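ABC transporter periplasmic-binding protein YtfQ (Mycobacterium smegmatis, PDB 6HBD) binds beta-D-galactofuranose and probably serves as the sugar-capturing protein of an ABC transporter, one linked to uptake of L-arabinofuranose. Local coordinates at residues A23-E28 against E60-A65; T33-S38 against P263-E268; P100-D105 against Y116-G121; A211-M216 against A239-H244. All coordinates share one frame; numbering follows the deposited sequence.

Contact 1 (A23-E28 against E60-A65); sequences AQVGAE and EKQISA. With GZL (beta-D-galactofuranose), chain L.
Gln-62 of helix 59-72 reaches across to the backbone of Ala-23 and Gln-24, where strand 19-24 ends. Its CB makes no close approach to 23-28. CG comes next, 4.0 Å from Gln-24 O. The chain runs on extended beyond CG (chi2 -155°), and CD lies 4.0 Å from Ala-23 O. At the tip, NE2 donates to Ala-23 O at 2.7 Å. The bond is short but bent, 125° at the hydrogen, and counts as weak. NE2 also donates to Ser-80 O, and OE1 accepts from Val-82 N, so both ends of the amide are held by main chain. One turn further on, Ala-65 CB meets Ala-23 CB at 4.1 Å, a small apolar touch beside the polar one. Gln-24 turns its own side chain to the other side of the strand. There OE1 accepts from Val-25 N at 3.0 Å, in the carbonyl plane and on a lone pair. Glu-28, a residue of the sugar pocket, follows a few residues later. A buried amide thus ties helix 59-72 to the end of strand 19-24 and to the loop after strand 76-79, through backbone groups.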
loop_
_atom_site.group_PDB
_atom_site.type_symbol
_atom_site.label_atom_id
_atom_site.label_comp_id
_atom_site.label_asym_id
_atom_site.label_seq_id
_atom_site.Cartn_x
_atom_site.Cartn_y
_atom_site.Cartn_z
ATOM N N ALA A 23 9.768 -9.596 8.510
ATOM C CA ALA A 23 8.628 -10.494 8.312
ATOM C C ALA A 23 7.616 -9.892 7.315
ATOM O O ALA A 23 6.735 -9.109 7.693
ATOM C CB ALA A 23 7.969 -10.822 9.641
ATOM N N GLN A 24 7.770 -10.251 6.027
ATOM C CA GLN A 24 6.898 -9.747 4.961
ATOM C C GLN A 24 5.518 -10.350 5.041
ATOM O O GLN A 24 5.347 -11.469 5.538
ATOM C CB GLN A 24 7.474 -10.027 3.538
ATOM C CG GLN A 24 8.094 -8.838 2.796
ATOM C CD GLN A 24 7.222 -7.624 2.537
ATOM O OE1 GLN A 24 6.135 -7.444 3.088
ATOM N NE2 GLN A 24 7.708 -6.741 1.675
ATOM N N VAL A 25 4.545 -9.592 4.508
ATOM C CA VAL A 25 3.148 -9.988 4.417
ATOM C C VAL A 25 3.081 -11.249 3.527
ATOM O O VAL A 25 2.802 -12.340 4.017
ATOM C CB VAL A 25 2.286 -8.841 3.825
ATOM C CG1 VAL A 25 0.891 -9.336 3.487
ATOM C CG2 VAL A 25 2.219 -7.647 4.758
ATOM N N GLY A 26 3.385 -11.070 2.242
ATOM C CA GLY A 26 3.368 -12.111 1.217
ATOM C C GLY A 26 3.770 -11.488 -0.103
ATOM O O GLY A 26 4.577 -10.558 -0.080
ATOM N N ALA A 27 3.310 -12.027 -1.252
ATOM C CA ALA A 27 3.547 -11.422 -2.561
ATOM C C ALA A 27 2.220 -11.195 -3.292
ATOM O O ALA A 27 2.098 -11.495 -4.484
ATOM C CB ALA A 27 4.458 -12.307 -3.384
ATOM N N GLU A 28 1.220 -10.682 -2.563
ATOM C CA GLU A 28 -0.126 -10.421 -3.096
ATOM C C GLU A 28 -0.214 -9.357 -4.255
ATOM O O GLU A 28 -1.200 -9.392 -4.984
ATOM C CB GLU A 28 -1.115 -10.051 -1.947
ATOM C CG GLU A 28 -1.009 -8.650 -1.344
ATOM C CD GLU A 28 0.260 -8.339 -0.583
ATOM O OE1 GLU A 28 0.543 -7.136 -0.388
ATOM O OE2 GLU A 28 0.977 -9.289 -0.189
ATOM N N GLU A 60 -0.700 -15.351 11.412
ATOM C CA GLU A 60 -0.132 -16.353 12.318
ATOM C C GLU A 60 1.292 -16.698 11.903
ATOM O O GLU A 60 2.106 -16.987 12.778
ATOM C CB GLU A 60 -1.002 -17.640 12.368
ATOM C CG GLU A 60 -2.371 -17.474 13.021
ATOM C CD GLU A 60 -3.326 -16.511 12.334
ATOM O OE1 GLU A 60 -3.944 -15.681 13.040
ATOM O OE2 GLU A 60 -3.423 -16.558 11.084
ATOM N N LYS A 61 1.597 -16.647 10.588
ATOM C CA LYS A 61 2.928 -16.949 10.076
ATOM C C LYS A 61 3.880 -15.735 10.215
ATOM O O LYS A 61 5.092 -15.939 10.299
ATOM C CB LYS A 61 2.835 -17.508 8.643
ATOM C CG LYS A 61 4.091 -18.250 8.144
ATOM C CD LYS A 61 4.370 -19.613 8.820
ATOM C CE LYS A 61 5.840 -19.819 9.155
ATOM N NZ LYS A 61 6.711 -19.847 7.941
ATOM N N GLN A 62 3.348 -14.492 10.306
ATOM C CA GLN A 62 4.172 -13.301 10.593
ATOM C C GLN A 62 4.548 -13.353 12.080
ATOM O O GLN A 62 5.676 -13.027 12.456
ATOM C CB GLN A 62 3.407 -11.979 10.346
ATOM C CG GLN A 62 3.231 -11.580 8.893
ATOM C CD GLN A 62 3.052 -10.087 8.734
ATOM O OE1 GLN A 62 1.933 -9.545 8.754
ATOM N NE2 GLN A 62 4.158 -9.378 8.567
ATOM N N ILE A 63 3.559 -13.735 12.925
ATOM C CA ILE A 63 3.710 -13.899 14.378
ATOM C C ILE A 63 4.758 -14.986 14.682
ATOM O O ILE A 63 5.654 -14.755 15.479
ATOM C CB ILE A 63 2.319 -14.169 15.033
ATOM C CG1 ILE A 63 1.509 -12.857 15.054
ATOM C CG2 ILE A 63 2.473 -14.756 16.447
ATOM C CD1 ILE A 63 0.163 -12.936 15.566
ATOM N N SER A 64 4.660 -16.144 14.021
ATOM C CA SER A 64 5.631 -17.234 14.168
ATOM C C SER A 64 7.034 -16.790 13.755
ATOM O O SER A 64 8.024 -17.193 14.378
ATOM C CB SER A 64 5.218 -18.436 13.322
ATOM O OG SER A 64 3.996 -18.987 13.792
ATOM N N ALA A 65 7.117 -15.967 12.700
ATOM C CA ALA A 65 8.386 -15.450 12.200
ATOM C C ALA A 65 9.003 -14.480 13.194
ATOM O O ALA A 65 10.212 -14.533 13.404
ATOM C CB ALA A 65 8.187 -14.771 10.856
HETATM C C6 GZL L . 0.779 0.313 1.445
HETATM C C5 GZL L . 1.019 -1.181 1.425
HETATM C C4 GZL L . -0.024 -1.920 0.605
HETATM C C3 GZL L . -0.091 -1.526 -0.867
HETATM C C2 GZL L . -0.699 -2.776 -1.476
HETATM O O6 GZL L . 1.667 0.938 2.363
HETATM O O5 GZL L . 1.105 -1.707 2.753
HETATM O O4 GZL L . 0.305 -3.326 0.566
HETATM O O3 GZL L . -0.896 -0.394 -1.151
HETATM C C1 GZL L . 0.074 -3.860 -0.745
HETATM O O2 GZL L . -0.515 -2.894 -2.879
HETATM O O1 GZL L . -0.825 -4.911 -0.734
#

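Contact 2 (T33-S38 against P263-E268); sequences TANTES and PLLGPE. With ZN (zinc ion), chain J.
Ser-38 and Asn-35 of helix 30-46 pack against the turn that leads into helix 266-277. This is a crossing point of the two-lobed periplasmic binding protein fold: after strand 257-260 of one sheet, the chain passes here to a helix lying on the other. Leu-264 is the centre of an inverse gamma turn, closed by Leu-265 N bonding to Pro-263 O. The tight part is mostly buried. Asn-35 ND2 donates to that same Pro-263 O at 2.8 Å and 162°, with the acceptor close to the amide plane. The amide gets there because chi1 (-172°) sets CG opposite the backbone N. Pro-263 O therefore has two donors, and Asn-35 OD1 accepts a weak bond from Gln-24 NE2. Next to them Ala-34 CB rests on Pro-263 CG at 3.8 Å. Ser-38 OG takes a weak bond from Gly-266 N, 2.9 Å long. The other side is looser at the end of Leu-264: CD2 lies 4.1 Å from Ser-38 CB, and the side chain goes on to helix 305-313. Pro-267 is exposed and adds a marginal touch of CD on Ser-38 OG. Glu-37 takes no part in the packing; its OE2 binds a zinc ion at 1.9 Å. Back in the tight part, the two backbones nearly meet: Gly-266 CA lies 3.4 Å from Ser-38 O, its hydrogen directed at that oxygen.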
loop_
_atom_site.group_PDB
_atom_site.type_symbol
_atom_site.label_atom_id
_atom_site.label_comp_id
_atom_site.label_asym_id
_atom_site.label_seq_id
_atom_site.Cartn_x
_atom_site.Cartn_y
_atom_site.Cartn_z
ATOM N N THR A 33 5.985 -7.128 -4.247
ATOM C CA THR A 33 7.142 -7.765 -4.859
ATOM C C THR A 33 8.251 -6.716 -5.064
ATOM O O THR A 33 9.426 -7.019 -4.834
ATOM C CB THR A 33 6.716 -8.564 -6.102
ATOM O OG1 THR A 33 5.997 -7.718 -7.003
ATOM C CG2 THR A 33 5.851 -9.757 -5.735
ATOM N N ALA A 34 7.865 -5.463 -5.395
ATOM C CA ALA A 34 8.819 -4.369 -5.516
ATOM C C ALA A 34 9.426 -4.076 -4.150
ATOM O O ALA A 34 10.652 -3.902 -4.034
ATOM C CB ALA A 34 8.132 -3.134 -6.041
ATOM N N ASN A 35 8.566 -4.029 -3.111
ATOM C CA ASN A 35 9.017 -3.782 -1.737
ATOM C C ASN A 35 9.996 -4.892 -1.284
ATOM O O ASN A 35 11.076 -4.572 -0.789
ATOM C CB ASN A 35 7.809 -3.674 -0.786
ATOM C CG ASN A 35 8.140 -3.245 0.617
ATOM O OD1 ASN A 35 7.985 -4.005 1.577
ATOM N ND2 ASN A 35 8.568 -2.008 0.772
ATOM N N THR A 36 9.659 -6.185 -1.540
ATOM C CA THR A 36 10.531 -7.300 -1.167
ATOM C C THR A 36 11.895 -7.136 -1.816
ATOM O O THR A 36 12.901 -7.317 -1.134
ATOM C CB THR A 36 9.918 -8.631 -1.556
ATOM O OG1 THR A 36 8.707 -8.819 -0.837
ATOM C CG2 THR A 36 10.854 -9.795 -1.303
ATOM N N GLU A 37 11.944 -6.758 -3.108
ATOM C CA GLU A 37 13.226 -6.556 -3.795
ATOM C C GLU A 37 13.984 -5.379 -3.157
ATOM O O GLU A 37 15.186 -5.495 -2.904
ATOM C CB GLU A 37 13.025 -6.334 -5.313
ATOM C CG GLU A 37 14.117 -6.946 -6.188
ATOM C CD GLU A 37 15.463 -6.237 -6.248
ATOM O OE1 GLU A 37 15.510 -5.056 -6.667
ATOM O OE2 GLU A 37 16.482 -6.886 -5.916
ATOM N N SER A 38 13.270 -4.263 -2.860
ATOM C CA SER A 38 13.892 -3.091 -2.227
ATOM C C SER A 38 14.513 -3.455 -0.876
ATOM O O SER A 38 15.629 -3.042 -0.599
ATOM C CB SER A 38 12.888 -1.955 -2.053
ATOM O OG SER A 38 13.502 -0.846 -1.412
ATOM N N PRO A 263 7.107 1.962 -3.021
ATOM C CA PRO A 263 7.577 0.724 -2.377
ATOM C C PRO A 263 9.031 0.681 -1.969
ATOM O O PRO A 263 9.390 -0.228 -1.227
ATOM C CB PRO A 263 7.331 -0.338 -3.460
ATOM C CG PRO A 263 7.494 0.382 -4.710
ATOM C CD PRO A 263 7.021 1.791 -4.485
ATOM N N LEU A 264 9.870 1.628 -2.418
ATOM C CA LEU A 264 11.321 1.557 -2.220
ATOM C C LEU A 264 11.816 2.065 -0.838
ATOM O O LEU A 264 12.635 2.996 -0.719
ATOM C CB LEU A 264 12.021 2.277 -3.386
ATOM C CG LEU A 264 11.509 1.946 -4.825
ATOM C CD1 LEU A 264 12.360 2.600 -5.891
ATOM C CD2 LEU A 264 11.471 0.480 -5.080
ATOM N N LEU A 265 11.383 1.341 0.208
ATOM C CA LEU A 265 11.721 1.623 1.619
ATOM C C LEU A 265 13.068 1.035 2.039
ATOM O O LEU A 265 13.657 1.511 3.013
ATOM C CB LEU A 265 10.641 1.036 2.556
ATOM C CG LEU A 265 9.353 1.826 2.738
ATOM C CD1 LEU A 265 8.855 2.451 1.460
ATOM C CD2 LEU A 265 8.281 0.944 3.286
ATOM N N GLY A 266 13.492 -0.044 1.372
ATOM C CA GLY A 266 14.735 -0.745 1.683
ATOM C C GLY A 266 15.833 0.115 2.273
ATOM O O GLY A 266 16.233 -0.104 3.408
ATOM N N PRO A 267 16.318 1.131 1.526
ATOM C CA PRO A 267 17.402 1.984 2.041
ATOM C C PRO A 267 17.158 2.658 3.384
ATOM O O PRO A 267 18.040 2.547 4.247
ATOM C CB PRO A 267 17.581 3.011 0.925
ATOM C CG PRO A 267 17.124 2.317 -0.285
ATOM C CD PRO A 267 15.962 1.517 0.149
ATOM N N GLU A 268 15.974 3.323 3.592
ATOM C CA GLU A 268 15.672 4.000 4.878
ATOM C C GLU A 268 15.480 2.977 5.994
ATOM O O GLU A 268 15.974 3.188 7.115
ATOM C CB GLU A 268 14.457 4.936 4.789
ATOM C CG GLU A 268 14.468 6.023 5.856
ATOM C CD GLU A 268 15.486 7.133 5.663
ATOM O OE1 GLU A 268 15.640 7.611 4.517
ATOM O OE2 GLU A 268 16.131 7.529 6.661
HETATM ZN ZN ZN J . 17.639 -8.274 -6.399
#

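Contact 3 (P100-D105 against Y116-G121); sequences PVILTD and YKTFIG. With GZL (beta-D-galactofuranose), chain L.
Leu-103 and Phe-119 pair at the middle of two parallel strands, 101-104 and 118-121, whose axes approach to 4.7 Å and differ by 22° in direction. The ladder alternates: Leu-103 N donates to Thr-118 O, and Leu-103 O accepts from Ile-120 N. Lys-117 N to Val-101 O extends it at one end and Asp-105 N to Ile-120 O at the other, the latter 2.7 Å long. On one face Ile-102 CG2 and Thr-118 CG2 lie side by side, 3.6 Å apart. Ile-120 CD1 fits between Ile-102 CG2 and Thr-104 CG2, and helix 266-277 covers this face. Leu-103 and Phe-119 point to the other. There Leu-103 CD2 sits over the centre of the Tyr-116 ring, 3.8 Å from its centroid and 10° off the normal, a CH-pi contact. The two side chains cross at about a right angle, and Leu-103 CD1 touches Tyr-116 CB. The Phe-119 ring turns its edge to the backbone of the other strand: CD1 is 3.6 Å from Leu-103 O, and CE1 lies near Asp-105 N. Just past the strand, Asp-105 has a positive phi. Its OD2 forms a salt bridge with Arg-32, and Ser-80 OG bonds to OD1. The galactofuranose O6 donates to Asp-105 O at 2.7 Å, while O5 lies 2.6 Å from Asp-105 OD1. The chemistry implies that an apolar, regularly bonded strand pair fixes the backbone of a polar residue that meets the sugar with both main chain and side chain.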
loop_
_atom_site.group_PDB
_atom_site.type_symbol
_atom_site.label_atom_id
_atom_site.label_comp_id
_atom_site.label_asym_id
_atom_site.label_seq_id
_atom_site.Cartn_x
_atom_site.Cartn_y
_atom_site.Cartn_z
ATOM N N PRO A 100 14.562 -3.918 19.309
ATOM C CA PRO A 100 13.688 -2.828 18.827
ATOM C C PRO A 100 12.819 -3.232 17.625
ATOM O O PRO A 100 13.193 -4.157 16.889
ATOM C CB PRO A 100 14.678 -1.731 18.449
ATOM C CG PRO A 100 15.939 -2.051 19.172
ATOM C CD PRO A 100 15.984 -3.543 19.184
ATOM N N VAL A 101 11.670 -2.536 17.417
ATOM C CA VAL A 101 10.751 -2.868 16.337
ATOM C C VAL A 101 10.519 -1.667 15.428
ATOM O O VAL A 101 10.342 -0.562 15.929
ATOM C CB VAL A 101 9.427 -3.427 16.910
ATOM C CG1 VAL A 101 8.434 -3.763 15.804
ATOM C CG2 VAL A 101 9.686 -4.649 17.786
ATOM N N ILE A 102 10.507 -1.892 14.085
ATOM C CA ILE A 102 10.206 -0.857 13.077
ATOM C C ILE A 102 9.042 -1.389 12.238
ATOM O O ILE A 102 9.087 -2.524 11.761
ATOM C CB ILE A 102 11.411 -0.434 12.168
ATOM C CG1 ILE A 102 12.618 0.047 13.005
ATOM C CG2 ILE A 102 10.969 0.653 11.165
ATOM C CD1 ILE A 102 13.957 0.181 12.224
ATOM N N LEU A 103 8.004 -0.557 12.064
ATOM C CA LEU A 103 6.820 -0.907 11.279
ATOM C C LEU A 103 6.987 -0.284 9.908
ATOM O O LEU A 103 7.368 0.886 9.833
ATOM C CB LEU A 103 5.543 -0.396 11.973
ATOM C CG LEU A 103 4.872 -1.373 12.969
ATOM C CD1 LEU A 103 5.886 -2.067 13.893
ATOM C CD2 LEU A 103 3.797 -0.661 13.760
ATOM N N THR A 104 6.802 -1.081 8.822
ATOM C CA THR A 104 6.961 -0.593 7.449
ATOM C C THR A 104 5.658 -0.807 6.642
ATOM O O THR A 104 5.062 -1.885 6.689
ATOM C CB THR A 104 8.238 -1.164 6.750
ATOM O OG1 THR A 104 7.943 -2.315 5.964
ATOM C CG2 THR A 104 9.361 -1.455 7.700
ATOM N N ASP A 105 5.188 0.275 5.982
ATOM C CA ASP A 105 4.033 0.388 5.091
ATOM C C ASP A 105 2.648 0.011 5.681
ATOM O O ASP A 105 1.650 0.192 4.991
ATOM C CB ASP A 105 4.295 -0.382 3.792
ATOM C CG ASP A 105 4.387 -1.886 3.862
ATOM O OD1 ASP A 105 3.322 -2.552 3.872
ATOM O OD2 ASP A 105 5.527 -2.414 3.856
ATOM N N TYR A 116 7.065 -0.342 19.447
ATOM C CA TYR A 116 7.817 -0.132 18.205
ATOM C C TYR A 116 8.430 1.277 18.192
ATOM O O TYR A 116 7.846 2.205 18.760
ATOM C CB TYR A 116 6.925 -0.338 16.984
ATOM C CG TYR A 116 5.796 0.665 16.877
ATOM C CD1 TYR A 116 5.968 1.866 16.202
ATOM C CD2 TYR A 116 4.542 0.391 17.407
ATOM C CE1 TYR A 116 4.925 2.780 16.067
ATOM C CE2 TYR A 116 3.482 1.286 17.262
ATOM C CZ TYR A 116 3.675 2.483 16.588
ATOM O OH TYR A 116 2.625 3.370 16.452
ATOM N N LYS A 117 9.572 1.436 17.499
ATOM C CA LYS A 117 10.340 2.684 17.439
ATOM C C LYS A 117 9.816 3.711 16.452
ATOM O O LYS A 117 9.775 4.910 16.747
ATOM C CB LYS A 117 11.823 2.380 17.144
ATOM C CG LYS A 117 12.517 1.436 18.155
ATOM C CD LYS A 117 12.561 2.017 19.566
ATOM C CE LYS A 117 13.551 1.322 20.473
ATOM N NZ LYS A 117 13.757 2.066 21.748
ATOM N N THR A 118 9.420 3.258 15.276
ATOM C CA THR A 118 8.936 4.163 14.227
ATOM C C THR A 118 8.074 3.438 13.224
ATOM O O THR A 118 8.123 2.203 13.159
ATOM C CB THR A 118 10.137 4.839 13.507
ATOM O OG1 THR A 118 9.664 5.855 12.615
ATOM C CG2 THR A 118 10.989 3.851 12.732
ATOM N N PHE A 119 7.333 4.227 12.396
ATOM C CA PHE A 119 6.507 3.725 11.292
ATOM C C PHE A 119 6.895 4.456 9.986
ATOM O O PHE A 119 6.748 5.679 9.901
ATOM C CB PHE A 119 5.007 3.873 11.606
ATOM C CG PHE A 119 4.055 3.624 10.448
ATOM C CD1 PHE A 119 4.233 2.546 9.600
ATOM C CD2 PHE A 119 2.957 4.448 10.238
ATOM C CE1 PHE A 119 3.382 2.356 8.512
ATOM C CE2 PHE A 119 2.095 4.238 9.157
ATOM C CZ PHE A 119 2.315 3.197 8.304
ATOM N N ILE A 120 7.347 3.687 8.968
ATOM C CA ILE A 120 7.741 4.209 7.656
ATOM C C ILE A 120 6.602 3.832 6.742
ATOM O O ILE A 120 6.355 2.636 6.592
ATOM C CB ILE A 120 9.078 3.612 7.094
ATOM C CG1 ILE A 120 10.025 3.078 8.193
ATOM C CG2 ILE A 120 9.816 4.627 6.177
ATOM C CD1 ILE A 120 11.060 2.068 7.626
ATOM N N GLY A 121 5.891 4.800 6.169
ATOM C CA GLY A 121 4.782 4.481 5.271
ATOM C C GLY A 121 4.218 5.730 4.653
ATOM O O GLY A 121 4.780 6.794 4.887
HETATM C C6 GZL L . 0.779 0.313 1.445
HETATM C C5 GZL L . 1.019 -1.181 1.425
HETATM C C4 GZL L . -0.024 -1.920 0.605
HETATM C C3 GZL L . -0.091 -1.526 -0.867
HETATM C C2 GZL L . -0.699 -2.776 -1.476
HETATM O O6 GZL L . 1.667 0.938 2.363
HETATM O O5 GZL L . 1.105 -1.707 2.753
HETATM O O4 GZL L . 0.305 -3.326 0.566
HETATM O O3 GZL L . -0.896 -0.394 -1.151
HETATM C C1 GZL L . 0.074 -3.860 -0.745
HETATM O O2 GZL L . -0.515 -2.894 -2.879
HETATM O O1 GZL L . -0.825 -4.911 -0.734
#

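Contact 4 (A211-M216 against A239-H244); sequences AQNDDM and AVDATH. With ZN (zinc ion), chain C; GZL (beta-D-galactofuranose), chain L.
Asp-214 lays its CB over the methyl of Ala-239, CB to CB 3.7 Å, and sends its carboxylate on to loop 241-243. CG lies between the backbone N and the carbonyl carbon (chi1 43°), which turns the oxygens that way. OD1 accepts from Thr-243 OG1 at 2.7 Å, and OD2 from Ala-242 N at 2.8 Å. The two donors lie out of the carboxylate plane, on opposite faces. Thr-243 N adds a weak third bond to OD2. Thr-243 is the N-cap of the next helix, and its OG1 accepts from Gly-246 N. Asp-214 N bonds to Val-240 O. Asn-213 is also an N-cap: its OD1 accepts from Met-216 N. Its other amide atom, ND2, donates to Asp-241 OD2 at 3.1 Å and 160°. That oxygen is met on its syn side but well out of the carboxylate plane, and amide and carboxylate planes stand 72° apart. Asp-241 takes two hydroxyls of the galactofuranose, O3 on OD1 at 2.9 Å and O2 on OD2 at 2.7 Å. Asn-213 ND2 adds a weak bond to the same O2. The carboxylates of Asp-214 and Asp-241 come within 4.0 Å, and the donors round each probably ease their repulsion. Two helix starts, each following a parallel strand, meet beside the ligand. This is the sugar site of a periplasmic binding protein, at the C-terminal ends of the sheet strands.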
loop_
_atom_site.group_PDB
_atom_site.type_symbol
_atom_site.label_atom_id
_atom_site.label_comp_id
_atom_site.label_asym_id
_atom_site.label_seq_id
_atom_site.Cartn_x
_atom_site.Cartn_y
_atom_site.Cartn_z
ATOM N N ALA A 211 -10.079 1.449 -7.228
ATOM C CA ALA A 211 -9.333 0.308 -6.740
ATOM C C ALA A 211 -8.352 0.817 -5.700
ATOM O O ALA A 211 -7.628 1.761 -5.970
ATOM C CB ALA A 211 -8.615 -0.384 -7.884
ATOM N N GLN A 212 -8.321 0.204 -4.509
ATOM C CA GLN A 212 -7.409 0.647 -3.452
ATOM C C GLN A 212 -5.984 0.178 -3.697
ATOM O O GLN A 212 -5.085 0.486 -2.909
ATOM C CB GLN A 212 -7.918 0.202 -2.067
ATOM C CG GLN A 212 -9.104 1.041 -1.598
ATOM C CD GLN A 212 -9.683 0.512 -0.320
ATOM O OE1 GLN A 212 -9.081 -0.309 0.385
ATOM N NE2 GLN A 212 -10.882 0.957 -0.002
ATOM N N ASN A 213 -5.771 -0.574 -4.782
ATOM C CA ASN A 213 -4.453 -1.073 -5.144
ATOM C C ASN A 213 -4.572 -1.342 -6.631
ATOM O O ASN A 213 -5.565 -1.940 -7.037
ATOM C CB ASN A 213 -4.155 -2.285 -4.282
ATOM C CG ASN A 213 -3.565 -3.464 -4.943
ATOM O OD1 ASN A 213 -4.264 -4.419 -5.274
ATOM N ND2 ASN A 213 -2.262 -3.436 -5.122
ATOM N N ASP A 214 -3.661 -0.804 -7.461
ATOM C CA ASP A 214 -3.851 -0.940 -8.903
ATOM C C ASP A 214 -3.823 -2.402 -9.407
ATOM O O ASP A 214 -4.346 -2.628 -10.495
ATOM C CB ASP A 214 -2.945 -0.023 -9.759
ATOM C CG ASP A 214 -1.497 0.166 -9.443
ATOM O OD1 ASP A 214 -0.899 -0.751 -8.849
ATOM O OD2 ASP A 214 -0.946 1.225 -9.832
ATOM N N ASP A 215 -3.332 -3.398 -8.619
ATOM C CA ASP A 215 -3.451 -4.806 -9.031
ATOM C C ASP A 215 -4.943 -5.167 -9.104
ATOM O O ASP A 215 -5.387 -5.699 -10.120
ATOM C CB ASP A 215 -2.724 -5.759 -8.087
ATOM C CG ASP A 215 -1.237 -5.730 -8.263
ATOM O OD1 ASP A 215 -0.659 -4.613 -8.285
ATOM O OD2 ASP A 215 -0.638 -6.813 -8.377
ATOM N N MET A 216 -5.734 -4.774 -8.092
ATOM C CA MET A 216 -7.184 -5.021 -8.128
ATOM C C MET A 216 -7.842 -4.296 -9.298
ATOM O O MET A 216 -8.711 -4.860 -9.948
ATOM C CB MET A 216 -7.847 -4.618 -6.805
ATOM C CG MET A 216 -7.483 -5.560 -5.672
ATOM S SD MET A 216 -8.072 -5.159 -4.028
ATOM C CE MET A 216 -8.141 -3.391 -4.075
ATOM N N ALA A 239 -6.758 4.297 -9.178
ATOM C CA ALA A 239 -6.182 3.417 -8.188
ATOM C C ALA A 239 -5.024 4.046 -7.457
ATOM O O ALA A 239 -4.611 5.167 -7.776
ATOM C CB ALA A 239 -5.769 2.119 -8.840
ATOM N N VAL A 240 -4.564 3.344 -6.409
ATOM C CA VAL A 240 -3.452 3.753 -5.559
ATOM C C VAL A 240 -2.316 2.736 -5.775
ATOM O O VAL A 240 -2.606 1.561 -5.978
ATOM C CB VAL A 240 -3.920 3.846 -4.082
ATOM C CG1 VAL A 240 -2.751 4.164 -3.142
ATOM C CG2 VAL A 240 -5.020 4.888 -3.938
ATOM N N ASP A 241 -1.059 3.200 -5.737
ATOM C CA ASP A 241 0.204 2.476 -5.931
ATOM C C ASP A 241 0.996 2.997 -7.102
ATOM O O ASP A 241 2.125 3.382 -6.783
ATOM C CB ASP A 241 0.107 0.949 -6.058
ATOM C CG ASP A 241 -0.169 0.172 -4.791
ATOM O OD1 ASP A 241 -0.258 0.808 -3.702
ATOM O OD2 ASP A 241 -0.279 -1.078 -4.877
ATOM N N ALA A 242 0.620 2.952 -8.369
ATOM C CA ALA A 242 1.564 3.363 -9.430
ATOM C C ALA A 242 2.720 2.326 -9.586
ATOM O O ALA A 242 3.885 2.669 -9.532
ATOM C CB ALA A 242 2.113 4.778 -9.196
ATOM N N THR A 243 2.361 1.042 -9.740
ATOM C CA THR A 243 3.228 -0.087 -10.088
ATOM C C THR A 243 3.577 0.044 -11.571
ATOM O O THR A 243 3.071 0.944 -12.246
ATOM C CB THR A 243 2.524 -1.404 -9.801
ATOM O OG1 THR A 243 1.243 -1.382 -10.416
ATOM C CG2 THR A 243 2.391 -1.678 -8.323
ATOM N N HIS A 244 4.445 -0.840 -12.082
ATOM C CA HIS A 244 4.847 -0.783 -13.487
ATOM C C HIS A 244 3.659 -1.028 -14.344
ATOM O O HIS A 244 3.331 -0.193 -15.189
ATOM C CB HIS A 244 5.940 -1.822 -13.794
ATOM C CG HIS A 244 6.680 -1.623 -15.078
ATOM N ND1 HIS A 244 7.680 -2.504 -15.462
ATOM C CD2 HIS A 244 6.603 -0.619 -15.980
ATOM C CE1 HIS A 244 8.167 -2.020 -16.587
ATOM N NE2 HIS A 244 7.540 -0.891 -16.947
HETATM ZN ZN ZN C . 7.752 -4.416 -14.249
HETATM C C6 GZL L . 0.779 0.313 1.445
HETATM C C5 GZL L . 1.019 -1.181 1.425
HETATM C C4 GZL L . -0.024 -1.920 0.605
HETATM C C3 GZL L . -0.091 -1.526 -0.867
HETATM C C2 GZL L . -0.699 -2.776 -1.476
HETATM O O6 GZL L . 1.667 0.938 2.363
HETATM O O5 GZL L . 1.105 -1.707 2.753
HETATM O O4 GZL L . 0.305 -3.326 0.566
HETATM O O3 GZL L . -0.896 -0.394 -1.151
HETATM C C1 GZL L . 0.074 -3.860 -0.745
HETATM O O2 GZL L . -0.515 -2.894 -2.879
HETATM O O1 GZL L . -0.825 -4.911 -0.734
HETATM O O HOH W 1 6.050 -5.550 -15.039
#

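Overall arrangement
All four contacts are largely buried, but contact 2 reaches the surface at Pro-267 and contact 3 at Lys-117. Contacts 1 and 3 share a sheet: contact 1 sets a helix against a strand end, and contact 3 joins two neighbouring strands. Contact 2 brings together a helix and the turn that leads into another over that sheet and touches both, through Gln-24 with Asn-35 and Leu-265 with Thr-104. Contact 4 belongs to the other sheet, its centre about 23 Å from that of contact 3. Chemistry follows place: a buried amide in contact 1, apolar strand pairing in contact 3, carboxylates with their donors in contact 4. Contacts 3 and 4 touch the galactofuranose directly; segment 23-28 reaches it through Glu-28.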